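Side-chain contacts in sesquisabinene B synthase 2 (Santalum album, PDB 6A2A), which probably cyclises farnesyl diphosphate to the sesquiterpene sesquisabinene B with the help of magnesium or manganese ions, as a plant class I terpene synthase: residues A[42-47]-A[262-267]; A[445-450]-A[508-513]; A[502-507]-A[524-529]. All coordinates share one frame; numbering follows the deposited sequence.

Contact 1: A[42-47]-A[262-267]; sequences EFLQSL and RLSRWW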
loop_
_atom_site.group_PDB
_atom_site.type_symbol
_atom_site.label_atom_id
_atom_site.label_comp_id
_atom_site.label_asym_id
_atom_site.label_seq_id
_atom_site.Cartn_x
_atom_site.Cartn_y
_atom_site.Cartn_z
ATOM N N GLU A 42 -10.005 5.292 10.817
ATOM C CA GLU A 42 -8.890 5.566 11.750
ATOM C C GLU A 42 -9.039 4.609 12.934
ATOM O O GLU A 42 -8.053 4.128 13.492
ATOM C CB GLU A 42 -8.838 7.060 12.151
ATOM C CG GLU A 42 -9.618 7.437 13.416
ATOM C CD GLU A 42 -9.289 8.772 14.091
ATOM O OE1 GLU A 42 -10.215 9.620 14.247
ATOM O OE2 GLU A 42 -8.119 8.955 14.506
ATOM N N PHE A 43 -10.282 4.316 13.314
ATOM C CA PHE A 43 -10.494 3.325 14.337
ATOM C C PHE A 43 -9.904 1.972 13.896
ATOM O O PHE A 43 -9.211 1.264 14.673
ATOM C CB PHE A 43 -11.972 3.184 14.645
ATOM C CG PHE A 43 -12.225 2.080 15.621
ATOM C CD1 PHE A 43 -11.879 2.241 16.950
ATOM C CD2 PHE A 43 -12.724 0.858 15.202
ATOM C CE1 PHE A 43 -12.085 1.218 17.865
ATOM C CE2 PHE A 43 -12.902 -0.173 16.112
ATOM C CZ PHE A 43 -12.583 0.007 17.442
ATOM N N LEU A 44 -10.134 1.629 12.641
ATOM C CA LEU A 44 -9.807 0.281 12.171
ATOM C C LEU A 44 -8.283 0.137 12.130
ATOM O O LEU A 44 -7.722 -0.927 12.406
ATOM C CB LEU A 44 -10.448 0.061 10.792
ATOM C CG LEU A 44 -11.958 -0.192 10.831
ATOM C CD1 LEU A 44 -12.531 -0.483 9.463
ATOM C CD2 LEU A 44 -12.321 -1.305 11.799
ATOM N N GLN A 45 -7.645 1.250 11.810
ATOM C CA GLN A 45 -6.216 1.361 11.793
ATOM C C GLN A 45 -5.669 1.344 13.228
ATOM O O GLN A 45 -4.563 0.874 13.447
ATOM C CB GLN A 45 -5.839 2.606 10.996
ATOM C CG GLN A 45 -6.158 2.468 9.516
ATOM C CD GLN A 45 -6.415 3.784 8.839
ATOM O OE1 GLN A 45 -6.144 4.843 9.388
ATOM N NE2 GLN A 45 -6.945 3.736 7.630
ATOM N N SER A 46 -6.445 1.802 14.197
ATOM C CA SER A 46 -5.965 1.877 15.582
ATOM C C SER A 46 -5.832 0.481 16.197
ATOM O O SER A 46 -5.067 0.302 17.154
ATOM C CB SER A 46 -6.868 2.747 16.437
ATOM O OG SER A 46 -7.974 2.005 16.963
ATOM N N LEU A 47 -6.599 -0.486 15.669
ATOM C CA LEU A 47 -6.790 -1.798 16.312
ATOM C C LEU A 47 -5.477 -2.576 16.406
ATOM O O LEU A 47 -5.257 -3.232 17.420
ATOM C CB LEU A 47 -7.782 -2.644 15.506
ATOM C CG LEU A 47 -9.260 -2.329 15.681
ATOM C CD1 LEU A 47 -10.056 -3.182 14.710
ATOM C CD2 LEU A 47 -9.706 -2.548 17.120
ATOM N N ARG A 262 -4.178 -2.273 6.855
ATOM C CA ARG A 262 -3.582 -2.128 5.551
ATOM C C ARG A 262 -4.659 -1.883 4.486
ATOM O O ARG A 262 -4.509 -1.004 3.624
ATOM C CB ARG A 262 -2.776 -3.353 5.167
ATOM C CG ARG A 262 -1.428 -3.416 5.872
ATOM C CD ARG A 262 -0.522 -4.480 5.289
ATOM N NE ARG A 262 -0.921 -5.789 5.735
ATOM C CZ ARG A 262 -0.609 -6.350 6.898
ATOM N NH1 ARG A 262 0.164 -5.723 7.783
ATOM N NH2 ARG A 262 -1.127 -7.523 7.199
ATOM N N LEU A 263 -5.725 -2.677 4.557
ATOM C CA LEU A 263 -6.787 -2.597 3.510
ATOM C C LEU A 263 -7.523 -1.265 3.583
ATOM O O LEU A 263 -7.852 -0.694 2.532
ATOM C CB LEU A 263 -7.732 -3.773 3.709
ATOM C CG LEU A 263 -7.190 -5.090 3.189
ATOM C CD1 LEU A 263 -8.037 -6.230 3.672
ATOM C CD2 LEU A 263 -7.130 -5.097 1.670
ATOM N N SER A 264 -7.723 -0.759 4.779
ATOM C CA SER A 264 -8.390 0.532 5.018
ATOM C C SER A 264 -7.540 1.641 4.432
ATOM O O SER A 264 -8.038 2.552 3.728
ATOM C CB SER A 264 -8.608 0.773 6.489
ATOM O OG SER A 264 -9.625 -0.072 6.961
ATOM N N ARG A 265 -6.228 1.579 4.719
ATOM C CA ARG A 265 -5.332 2.600 4.144
ATOM C C ARG A 265 -5.352 2.542 2.611
ATOM O O ARG A 265 -5.410 3.591 1.956
ATOM C CB ARG A 265 -3.922 2.462 4.729
ATOM C CG ARG A 265 -3.845 2.907 6.181
ATOM C CD ARG A 265 -2.442 2.949 6.763
ATOM N NE ARG A 265 -1.898 1.614 6.964
ATOM C CZ ARG A 265 -2.060 0.900 8.071
ATOM N NH1 ARG A 265 -2.678 1.424 9.115
ATOM N NH2 ARG A 265 -1.627 -0.344 8.123
ATOM N N TRP A 266 -5.317 1.356 2.012
ATOM C CA TRP A 266 -5.413 1.187 0.581
ATOM C C TRP A 266 -6.724 1.822 0.066
ATOM O O TRP A 266 -6.716 2.510 -0.956
ATOM C CB TRP A 266 -5.352 -0.302 0.200
ATOM C CG TRP A 266 -5.782 -0.592 -1.203
ATOM C CD1 TRP A 266 -5.064 -0.390 -2.349
ATOM C CD2 TRP A 266 -7.051 -1.157 -1.612
ATOM N NE1 TRP A 266 -5.801 -0.747 -3.444
ATOM C CE2 TRP A 266 -7.024 -1.242 -3.021
ATOM C CE3 TRP A 266 -8.191 -1.584 -0.923
ATOM C CZ2 TRP A 266 -8.097 -1.730 -3.767
ATOM C CZ3 TRP A 266 -9.247 -2.083 -1.673
ATOM C CH2 TRP A 266 -9.184 -2.184 -3.061
ATOM N N TRP A 267 -7.815 1.427 0.704
ATOM C CA TRP A 267 -9.178 1.879 0.276
ATOM C C TRP A 267 -9.282 3.399 0.334
ATOM O O TRP A 267 -9.699 4.005 -0.630
ATOM C CB TRP A 267 -10.216 1.183 1.132
ATOM C CG TRP A 267 -11.645 1.420 0.749
ATOM C CD1 TRP A 267 -12.595 2.019 1.507
ATOM C CD2 TRP A 267 -12.295 0.994 -0.460
ATOM N NE1 TRP A 267 -13.797 1.984 0.859
ATOM C CE2 TRP A 267 -13.647 1.389 -0.356
ATOM C CE3 TRP A 267 -11.860 0.329 -1.601
ATOM C CZ2 TRP A 267 -14.587 1.084 -1.331
ATOM C CZ3 TRP A 267 -12.794 0.019 -2.578
ATOM C CH2 TRP A 267 -14.148 0.398 -2.444
#
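Gln45 lies against Ser264 and Arg265, and Leu44 adds a second touch at Ser264. The two helix segments run nearly antiparallel, at 149°, with their axes 9.1 Å apart at closest approach. Gln45 and Ser264 are the nearest pair of backbones.

The inner side is formed by Leu44 and Ser264, both buried. The OG of Ser264 sits 3.9 Å from Leu44 CD1 and equally far from its CB. This hydroxyl spends its hydrogen bond on Ile260 O, one turn back in its own helix, so toward Leu44 it offers only van der Waals contact.

The other side faces solvent, although the atoms come closer here: Gln45 is partly exposed and Arg265 exposed. The Gln45 chain is extended beyond CG (chi2 153°), which carries its amide across to the second helix. There NE2 rests 3.5 Å from Arg265 CG and 3.6 Å from Ser264 CB, a contact with carbon. A bend in the Arg265 chain (chi3 -71°) folds NH1 back beside Gln45 CG, 3.7 Å away. The amide and guanidinium planes are 49° apart, and the two groups are not paired.

Helix 41-50 thus packs along the C-terminal part of helix 239-270. Ile558 of helix 546-558 covers Leu44, while helices 281-292 and 299-321 pack on Leu263 and Trp267 of the longer helix.

Contact 2: A[445-450]-A[508-513]; sequences LPLFVR and NKCLFE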
loop_
_atom_site.group_PDB
_atom_site.type_symbol
_atom_site.label_atom_id
_atom_site.label_comp_id
_atom_site.label_asym_id
_atom_site.label_seq_id
_atom_site.Cartn_x
_atom_site.Cartn_y
_atom_site.Cartn_z
ATOM N N LEU A 445 -14.892 -23.714 -15.632
ATOM C CA LEU A 445 -15.904 -24.133 -14.681
ATOM C C LEU A 445 -16.073 -25.665 -14.697
ATOM O O LEU A 445 -17.108 -26.219 -15.057
ATOM C CB LEU A 445 -17.218 -23.395 -14.946
ATOM C CG LEU A 445 -17.221 -21.873 -14.689
ATOM C CD1 LEU A 445 -18.596 -21.393 -14.340
ATOM C CD2 LEU A 445 -16.233 -21.444 -13.603
ATOM N N PRO A 446 -15.077 -26.348 -14.216
ATOM C CA PRO A 446 -15.218 -27.767 -13.865
ATOM C C PRO A 446 -16.340 -27.919 -12.829
ATOM O O PRO A 446 -16.665 -26.918 -12.153
ATOM C CB PRO A 446 -13.868 -28.194 -13.322
ATOM C CG PRO A 446 -13.198 -26.925 -12.993
ATOM C CD PRO A 446 -13.758 -25.851 -13.859
ATOM N N LEU A 447 -17.008 -29.072 -12.813
ATOM C CA LEU A 447 -18.185 -29.242 -11.925
ATOM C C LEU A 447 -17.972 -28.652 -10.516
ATOM O O LEU A 447 -18.889 -27.978 -10.022
ATOM C CB LEU A 447 -18.490 -30.736 -11.824
ATOM C CG LEU A 447 -19.658 -31.136 -10.916
ATOM C CD1 LEU A 447 -20.958 -30.544 -11.403
ATOM C CD2 LEU A 447 -19.752 -32.655 -10.866
ATOM N N PHE A 448 -16.857 -28.923 -9.886
ATOM C CA PHE A 448 -16.563 -28.465 -8.505
ATOM C C PHE A 448 -16.722 -26.950 -8.395
ATOM O O PHE A 448 -17.312 -26.464 -7.468
ATOM C CB PHE A 448 -15.125 -28.814 -8.149
ATOM C CG PHE A 448 -14.710 -28.565 -6.727
ATOM C CD1 PHE A 448 -15.470 -29.021 -5.671
ATOM C CD2 PHE A 448 -13.523 -27.918 -6.452
ATOM C CE1 PHE A 448 -15.065 -28.809 -4.369
ATOM C CE2 PHE A 448 -13.121 -27.708 -5.151
ATOM C CZ PHE A 448 -13.899 -28.153 -4.120
ATOM N N VAL A 449 -16.150 -26.248 -9.334
ATOM C CA VAL A 449 -16.186 -24.763 -9.320
ATOM C C VAL A 449 -17.577 -24.282 -9.729
ATOM O O VAL A 449 -18.070 -23.360 -9.130
ATOM C CB VAL A 449 -15.089 -24.216 -10.239
ATOM C CG1 VAL A 449 -15.076 -22.710 -10.235
ATOM C CG2 VAL A 449 -13.747 -24.789 -9.855
ATOM N N ARG A 450 -18.172 -24.907 -10.711
ATOM C CA ARG A 450 -19.511 -24.501 -11.182
ATOM C C ARG A 450 -20.512 -24.612 -10.022
ATOM O O ARG A 450 -21.284 -23.733 -9.863
ATOM C CB ARG A 450 -19.941 -25.391 -12.345
ATOM C CG ARG A 450 -21.144 -24.884 -13.116
ATOM C CD ARG A 450 -21.660 -25.896 -14.116
ATOM N NE ARG A 450 -22.694 -25.356 -14.962
ATOM C CZ ARG A 450 -23.791 -25.978 -15.366
ATOM N NH1 ARG A 450 -24.696 -25.286 -16.027
ATOM N NH2 ARG A 450 -23.994 -27.264 -15.140
ATOM N N ASN A 508 -19.909 -32.202 -2.130
ATOM C CA ASN A 508 -19.456 -33.190 -1.185
ATOM C C ASN A 508 -18.800 -34.375 -1.907
ATOM O O ASN A 508 -17.722 -34.781 -1.558
ATOM C CB ASN A 508 -20.629 -33.750 -0.350
ATOM C CG ASN A 508 -21.196 -32.772 0.660
ATOM O OD1 ASN A 508 -20.528 -31.795 1.002
ATOM N ND2 ASN A 508 -22.406 -33.037 1.106
ATOM N N LYS A 509 -19.442 -34.823 -2.936
ATOM C CA LYS A 509 -18.920 -36.007 -3.690
ATOM C C LYS A 509 -17.637 -35.634 -4.463
ATOM O O LYS A 509 -16.657 -36.436 -4.496
ATOM C CB LYS A 509 -19.971 -36.593 -4.623
ATOM C CG LYS A 509 -19.590 -37.960 -5.199
ATOM C CD LYS A 509 -20.726 -38.602 -5.920
ATOM C CE LYS A 509 -20.443 -40.042 -6.312
ATOM N NZ LYS A 509 -21.717 -40.741 -6.643
ATOM N N CYS A 510 -17.567 -34.405 -4.973
ATOM C CA CYS A 510 -16.342 -33.960 -5.702
ATOM C C CYS A 510 -15.130 -34.101 -4.777
ATOM O O CYS A 510 -14.070 -34.482 -5.239
ATOM C CB CYS A 510 -16.424 -32.528 -6.260
ATOM S SG CYS A 510 -17.580 -32.213 -7.601
ATOM N N LEU A 511 -15.231 -33.871 -3.441
ATOM C CA LEU A 511 -14.091 -33.985 -2.560
ATOM C C LEU A 511 -13.604 -35.430 -2.380
ATOM O O LEU A 511 -12.545 -35.622 -1.820
ATOM C CB LEU A 511 -14.451 -33.394 -1.200
ATOM C CG LEU A 511 -14.819 -31.907 -1.197
ATOM C CD1 LEU A 511 -15.225 -31.452 0.187
ATOM C CD2 LEU A 511 -13.653 -31.079 -1.705
ATOM N N PHE A 512 -14.378 -36.422 -2.778
ATOM C CA PHE A 512 -13.916 -37.807 -2.718
ATOM C C PHE A 512 -13.281 -38.192 -4.060
ATOM O O PHE A 512 -12.797 -39.307 -4.185
ATOM C CB PHE A 512 -15.080 -38.728 -2.359
ATOM C CG PHE A 512 -15.235 -38.924 -0.877
ATOM C CD1 PHE A 512 -15.693 -37.882 -0.088
ATOM C CD2 PHE A 512 -14.946 -40.142 -0.286
ATOM C CE1 PHE A 512 -15.862 -38.056 1.274
ATOM C CE2 PHE A 512 -15.104 -40.318 1.083
ATOM C CZ PHE A 512 -15.554 -39.266 1.864
ATOM N N GLU A 513 -13.285 -37.287 -5.038
ATOM C CA GLU A 513 -12.333 -37.383 -6.209
ATOM C C GLU A 513 -11.948 -35.967 -6.653
ATOM O O GLU A 513 -12.501 -35.448 -7.644
ATOM C CB GLU A 513 -12.964 -38.164 -7.359
ATOM C CG GLU A 513 -14.339 -37.667 -7.778
ATOM C CD GLU A 513 -15.495 -38.597 -7.449
ATOM O OE1 GLU A 513 -15.826 -38.730 -6.254
ATOM O OE2 GLU A 513 -16.061 -39.190 -8.386
#
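Phe448 and Cys510 bring the two backbones to 6.2 Å between their CA atoms, where the first turn of helix 447-462 meets the end region of helix 489-510. Pro446 is the N-cap of the first helix. On the other segment a type I beta turn runs from Cys510 to Glu513.

Cys510 is the central side chain. It points at the other segment and touches two neighbours with different atoms. Its CB lies 3.7 Å from Phe448 CD1. Its SG is turned to Leu447, 3.9 Å from CD2, and also comes within 4.0 Å of Phe448 CA. The sulfur therefore sits beside the backbone of the first helical turn, between the two side chains that leave it.

Phe448 reaches across because its CG is anti to the backbone N (chi1 -173°). The far end of its ring then meets Leu511. CE1 and CZ are both 3.8 Å from the single methyl CD2 of that leucine. The side chains of Phe448 and Leu511 cross at a slant. The contact is wholly apolar. Leu447 forms its exposed margin, while Phe448 is buried.

The ring of Phe448 is enclosed by more than these partners. Leu522 and Thr525 of helix 521-535 pack on it, as does Phe517 from the connecting loop. Leu507, one turn before Leu511, touches it too. Leu447 also rests on Trp503. The contact thus joins the start of helix 447-462 to helix 489-510, with helix 521-535 packed alongside.

Contact 3: A[502-507]-A[524-529]; sequences MWWKRL and FTVNVV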
loop_
_atom_site.group_PDB
_atom_site.type_symbol
_atom_site.label_atom_id
_atom_site.label_comp_id
_atom_site.label_asym_id
_atom_site.label_seq_id
_atom_site.Cartn_x
_atom_site.Cartn_y
_atom_site.Cartn_z
ATOM N N MET A 502 -29.080 -30.032 -3.567
ATOM C CA MET A 502 -28.504 -30.827 -4.689
ATOM C C MET A 502 -27.055 -30.420 -4.981
ATOM O O MET A 502 -26.179 -31.244 -5.144
ATOM C CB MET A 502 -29.369 -30.637 -5.940
ATOM C CG MET A 502 -28.856 -31.401 -7.159
ATOM S SD MET A 502 -27.682 -30.525 -8.255
ATOM C CE MET A 502 -28.759 -29.202 -8.777
ATOM N N TRP A 503 -26.790 -29.126 -5.155
ATOM C CA TRP A 503 -25.426 -28.712 -5.525
ATOM C C TRP A 503 -24.448 -28.967 -4.386
ATOM O O TRP A 503 -23.317 -29.314 -4.621
ATOM C CB TRP A 503 -25.423 -27.253 -5.985
ATOM C CG TRP A 503 -25.939 -26.993 -7.361
ATOM C CD1 TRP A 503 -27.055 -26.307 -7.720
ATOM C CD2 TRP A 503 -25.324 -27.421 -8.587
ATOM N NE1 TRP A 503 -27.210 -26.307 -9.093
ATOM C CE2 TRP A 503 -26.154 -26.972 -9.638
ATOM C CE3 TRP A 503 -24.200 -28.185 -8.878
ATOM C CZ2 TRP A 503 -25.852 -27.234 -10.968
ATOM C CZ3 TRP A 503 -23.938 -28.491 -10.197
ATOM C CH2 TRP A 503 -24.723 -27.974 -11.203
ATOM N N TRP A 504 -24.894 -28.847 -3.116
ATOM C CA TRP A 504 -24.064 -29.277 -2.030
ATOM C C TRP A 504 -23.721 -30.771 -2.134
ATOM O O TRP A 504 -22.621 -31.153 -1.820
ATOM C CB TRP A 504 -24.745 -28.950 -0.682
ATOM C CG TRP A 504 -24.224 -27.724 0.003
ATOM C CD1 TRP A 504 -24.887 -26.544 0.116
ATOM C CD2 TRP A 504 -22.943 -27.518 0.601
ATOM N NE1 TRP A 504 -24.121 -25.638 0.788
ATOM C CE2 TRP A 504 -22.937 -26.200 1.108
ATOM C CE3 TRP A 504 -21.814 -28.319 0.832
ATOM C CZ2 TRP A 504 -21.869 -25.676 1.825
ATOM C CZ3 TRP A 504 -20.742 -27.784 1.508
ATOM C CH2 TRP A 504 -20.780 -26.481 2.015
ATOM N N LYS A 505 -24.688 -31.603 -2.453
ATOM C CA LYS A 505 -24.400 -33.048 -2.654
ATOM C C LYS A 505 -23.292 -33.270 -3.699
ATOM O O LYS A 505 -22.382 -34.076 -3.524
ATOM C CB LYS A 505 -25.694 -33.747 -3.039
ATOM C CG LYS A 505 -26.667 -34.011 -1.884
ATOM C CD LYS A 505 -28.019 -34.371 -2.402
ATOM C CE LYS A 505 -29.050 -34.507 -1.315
ATOM N NZ LYS A 505 -30.358 -34.901 -1.865
ATOM N N ARG A 506 -23.353 -32.520 -4.790
ATOM C CA ARG A 506 -22.307 -32.625 -5.824
ATOM C C ARG A 506 -20.966 -32.139 -5.307
ATOM O O ARG A 506 -19.945 -32.745 -5.540
ATOM C CB ARG A 506 -22.814 -31.870 -7.070
ATOM C CG ARG A 506 -24.156 -32.383 -7.553
ATOM C CD ARG A 506 -24.487 -32.171 -9.017
ATOM N NE ARG A 506 -23.854 -33.194 -9.822
ATOM C CZ ARG A 506 -24.081 -33.348 -11.126
ATOM N NH1 ARG A 506 -24.938 -32.549 -11.763
ATOM N NH2 ARG A 506 -23.469 -34.317 -11.763
ATOM N N LEU A 507 -20.898 -30.975 -4.614
ATOM C CA LEU A 507 -19.695 -30.525 -3.952
ATOM C C LEU A 507 -19.080 -31.581 -3.013
ATOM O O LEU A 507 -17.876 -31.787 -3.029
ATOM C CB LEU A 507 -20.072 -29.296 -3.107
ATOM C CG LEU A 507 -19.872 -27.884 -3.598
ATOM C CD1 LEU A 507 -19.868 -26.923 -2.395
ATOM C CD2 LEU A 507 -18.641 -27.672 -4.463
ATOM N N PHE A 524 -11.143 -23.188 -0.369
ATOM C CA PHE A 524 -11.680 -21.880 -0.799
ATOM C C PHE A 524 -13.032 -22.121 -1.467
ATOM O O PHE A 524 -13.959 -21.344 -1.276
ATOM C CB PHE A 524 -10.777 -21.157 -1.800
ATOM C CG PHE A 524 -9.406 -20.749 -1.350
ATOM C CD1 PHE A 524 -9.048 -20.705 -0.003
ATOM C CD2 PHE A 524 -8.425 -20.438 -2.286
ATOM C CE1 PHE A 524 -7.767 -20.327 0.376
ATOM C CE2 PHE A 524 -7.160 -20.064 -1.903
ATOM C CZ PHE A 524 -6.814 -20.011 -0.564
ATOM N N THR A 525 -13.107 -23.158 -2.305
ATOM C CA THR A 525 -14.278 -23.378 -3.137
ATOM C C THR A 525 -15.502 -23.721 -2.273
ATOM O O THR A 525 -16.611 -23.332 -2.561
ATOM C CB THR A 525 -13.956 -24.435 -4.204
ATOM O OG1 THR A 525 -12.889 -23.947 -5.014
ATOM C CG2 THR A 525 -15.121 -24.757 -5.092
ATOM N N VAL A 526 -15.249 -24.439 -1.168
ATOM C CA VAL A 526 -16.293 -24.775 -0.270
ATOM C C VAL A 526 -16.614 -23.568 0.632
ATOM O O VAL A 526 -17.782 -23.325 0.865
ATOM C CB VAL A 526 -15.981 -26.023 0.566
ATOM C CG1 VAL A 526 -17.163 -26.301 1.497
ATOM C CG2 VAL A 526 -15.715 -27.220 -0.346
ATOM N N ASN A 527 -15.619 -22.891 1.122
ATOM C CA ASN A 527 -15.793 -21.897 2.171
ATOM C C ASN A 527 -16.491 -20.668 1.584
ATOM O O ASN A 527 -17.162 -19.998 2.338
ATOM C CB ASN A 527 -14.472 -21.608 2.861
ATOM C CG ASN A 527 -14.109 -22.709 3.829
ATOM O OD1 ASN A 527 -14.996 -23.204 4.506
ATOM N ND2 ASN A 527 -12.851 -23.087 3.883
ATOM N N VAL A 528 -16.331 -20.353 0.270
ATOM C CA VAL A 528 -17.158 -19.220 -0.267
ATOM C C VAL A 528 -18.643 -19.519 -0.123
ATOM O O VAL A 528 -19.449 -18.612 0.037
ATOM C CB VAL A 528 -16.814 -18.777 -1.713
ATOM C CG1 VAL A 528 -15.424 -18.230 -1.793
ATOM C CG2 VAL A 528 -16.994 -19.872 -2.735
ATOM N N VAL A 529 -19.046 -20.777 -0.256
ATOM C CA VAL A 529 -20.422 -21.133 -0.120
ATOM C C VAL A 529 -20.892 -20.871 1.322
ATOM O O VAL A 529 -21.965 -20.299 1.557
ATOM C CB VAL A 529 -20.691 -22.582 -0.547
ATOM C CG1 VAL A 529 -22.158 -22.903 -0.405
ATOM C CG2 VAL A 529 -20.206 -22.850 -1.994
#
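The Trp504 indole meets Val526 and Val529. Val529 CG1 lies by NE1, CE2 and CZ2 of Trp504, 3.6 Å from CZ2. Val526 CG1 sits by CZ3 and CH2 of the same ring, 3.7 Å from CH2. Val526 crosses the indole at about a right angle, while Val529 and the indole slide past each other in opposite directions. One face of the indole carries Leu507 CD1 from its own helix, 4.0 Å above the plane and offset toward the rim. Outside the two segments Trp217 stacks on the ring, and NE1 is hydrogen-bonded to His533 NE2, which satisfies this buried donor.

Helices 489-510 and 521-535 are antiparallel neighbours of the all-helical class I terpene synthase fold. Their segment axes stay 11.9 Å apart, a wide spacing bridged by the indole and by Leu507.

The valines present their methyls in the same way. In each, CG1 is anti to the backbone N (chi1 -179° in Val529), and it is this methyl that meets the indole. The other branch of Val529, CG2, meets Leu507 CD1 tip to tip at 4.1 Å. With an alanine in place of Trp504, both valines would probably face a gap and His533 would be left without its indole partner. All four residues that touch are buried. Beyond the contact, Phe524 packs on helix 419-430 and Val528 on Met292 of helix 281-292.

How the contacts relate
Contacts 2 and 3 are neighbours, with centres 8 Å apart. Both use helix 489-510, and their segments alternate along the chain. They touch directly: Arg450 NH2 of contact 2 packs 4.1 Å from Trp503 CH2 of contact 3. Helices 447-462, 489-510 and 521-535 therefore pack as one group. Contact 1 is separate, its centre 37 Å from that of contact 2 and 32 Å from that of contact 3. Contact 3 comes nearest the metal site: the side chain of Val529 is about 10 Å from that of Asn460, a magnesium-binding residue, though no metal is bound to this chain in the model. Contacts 1 and 2 lie away from the metal-binding residues.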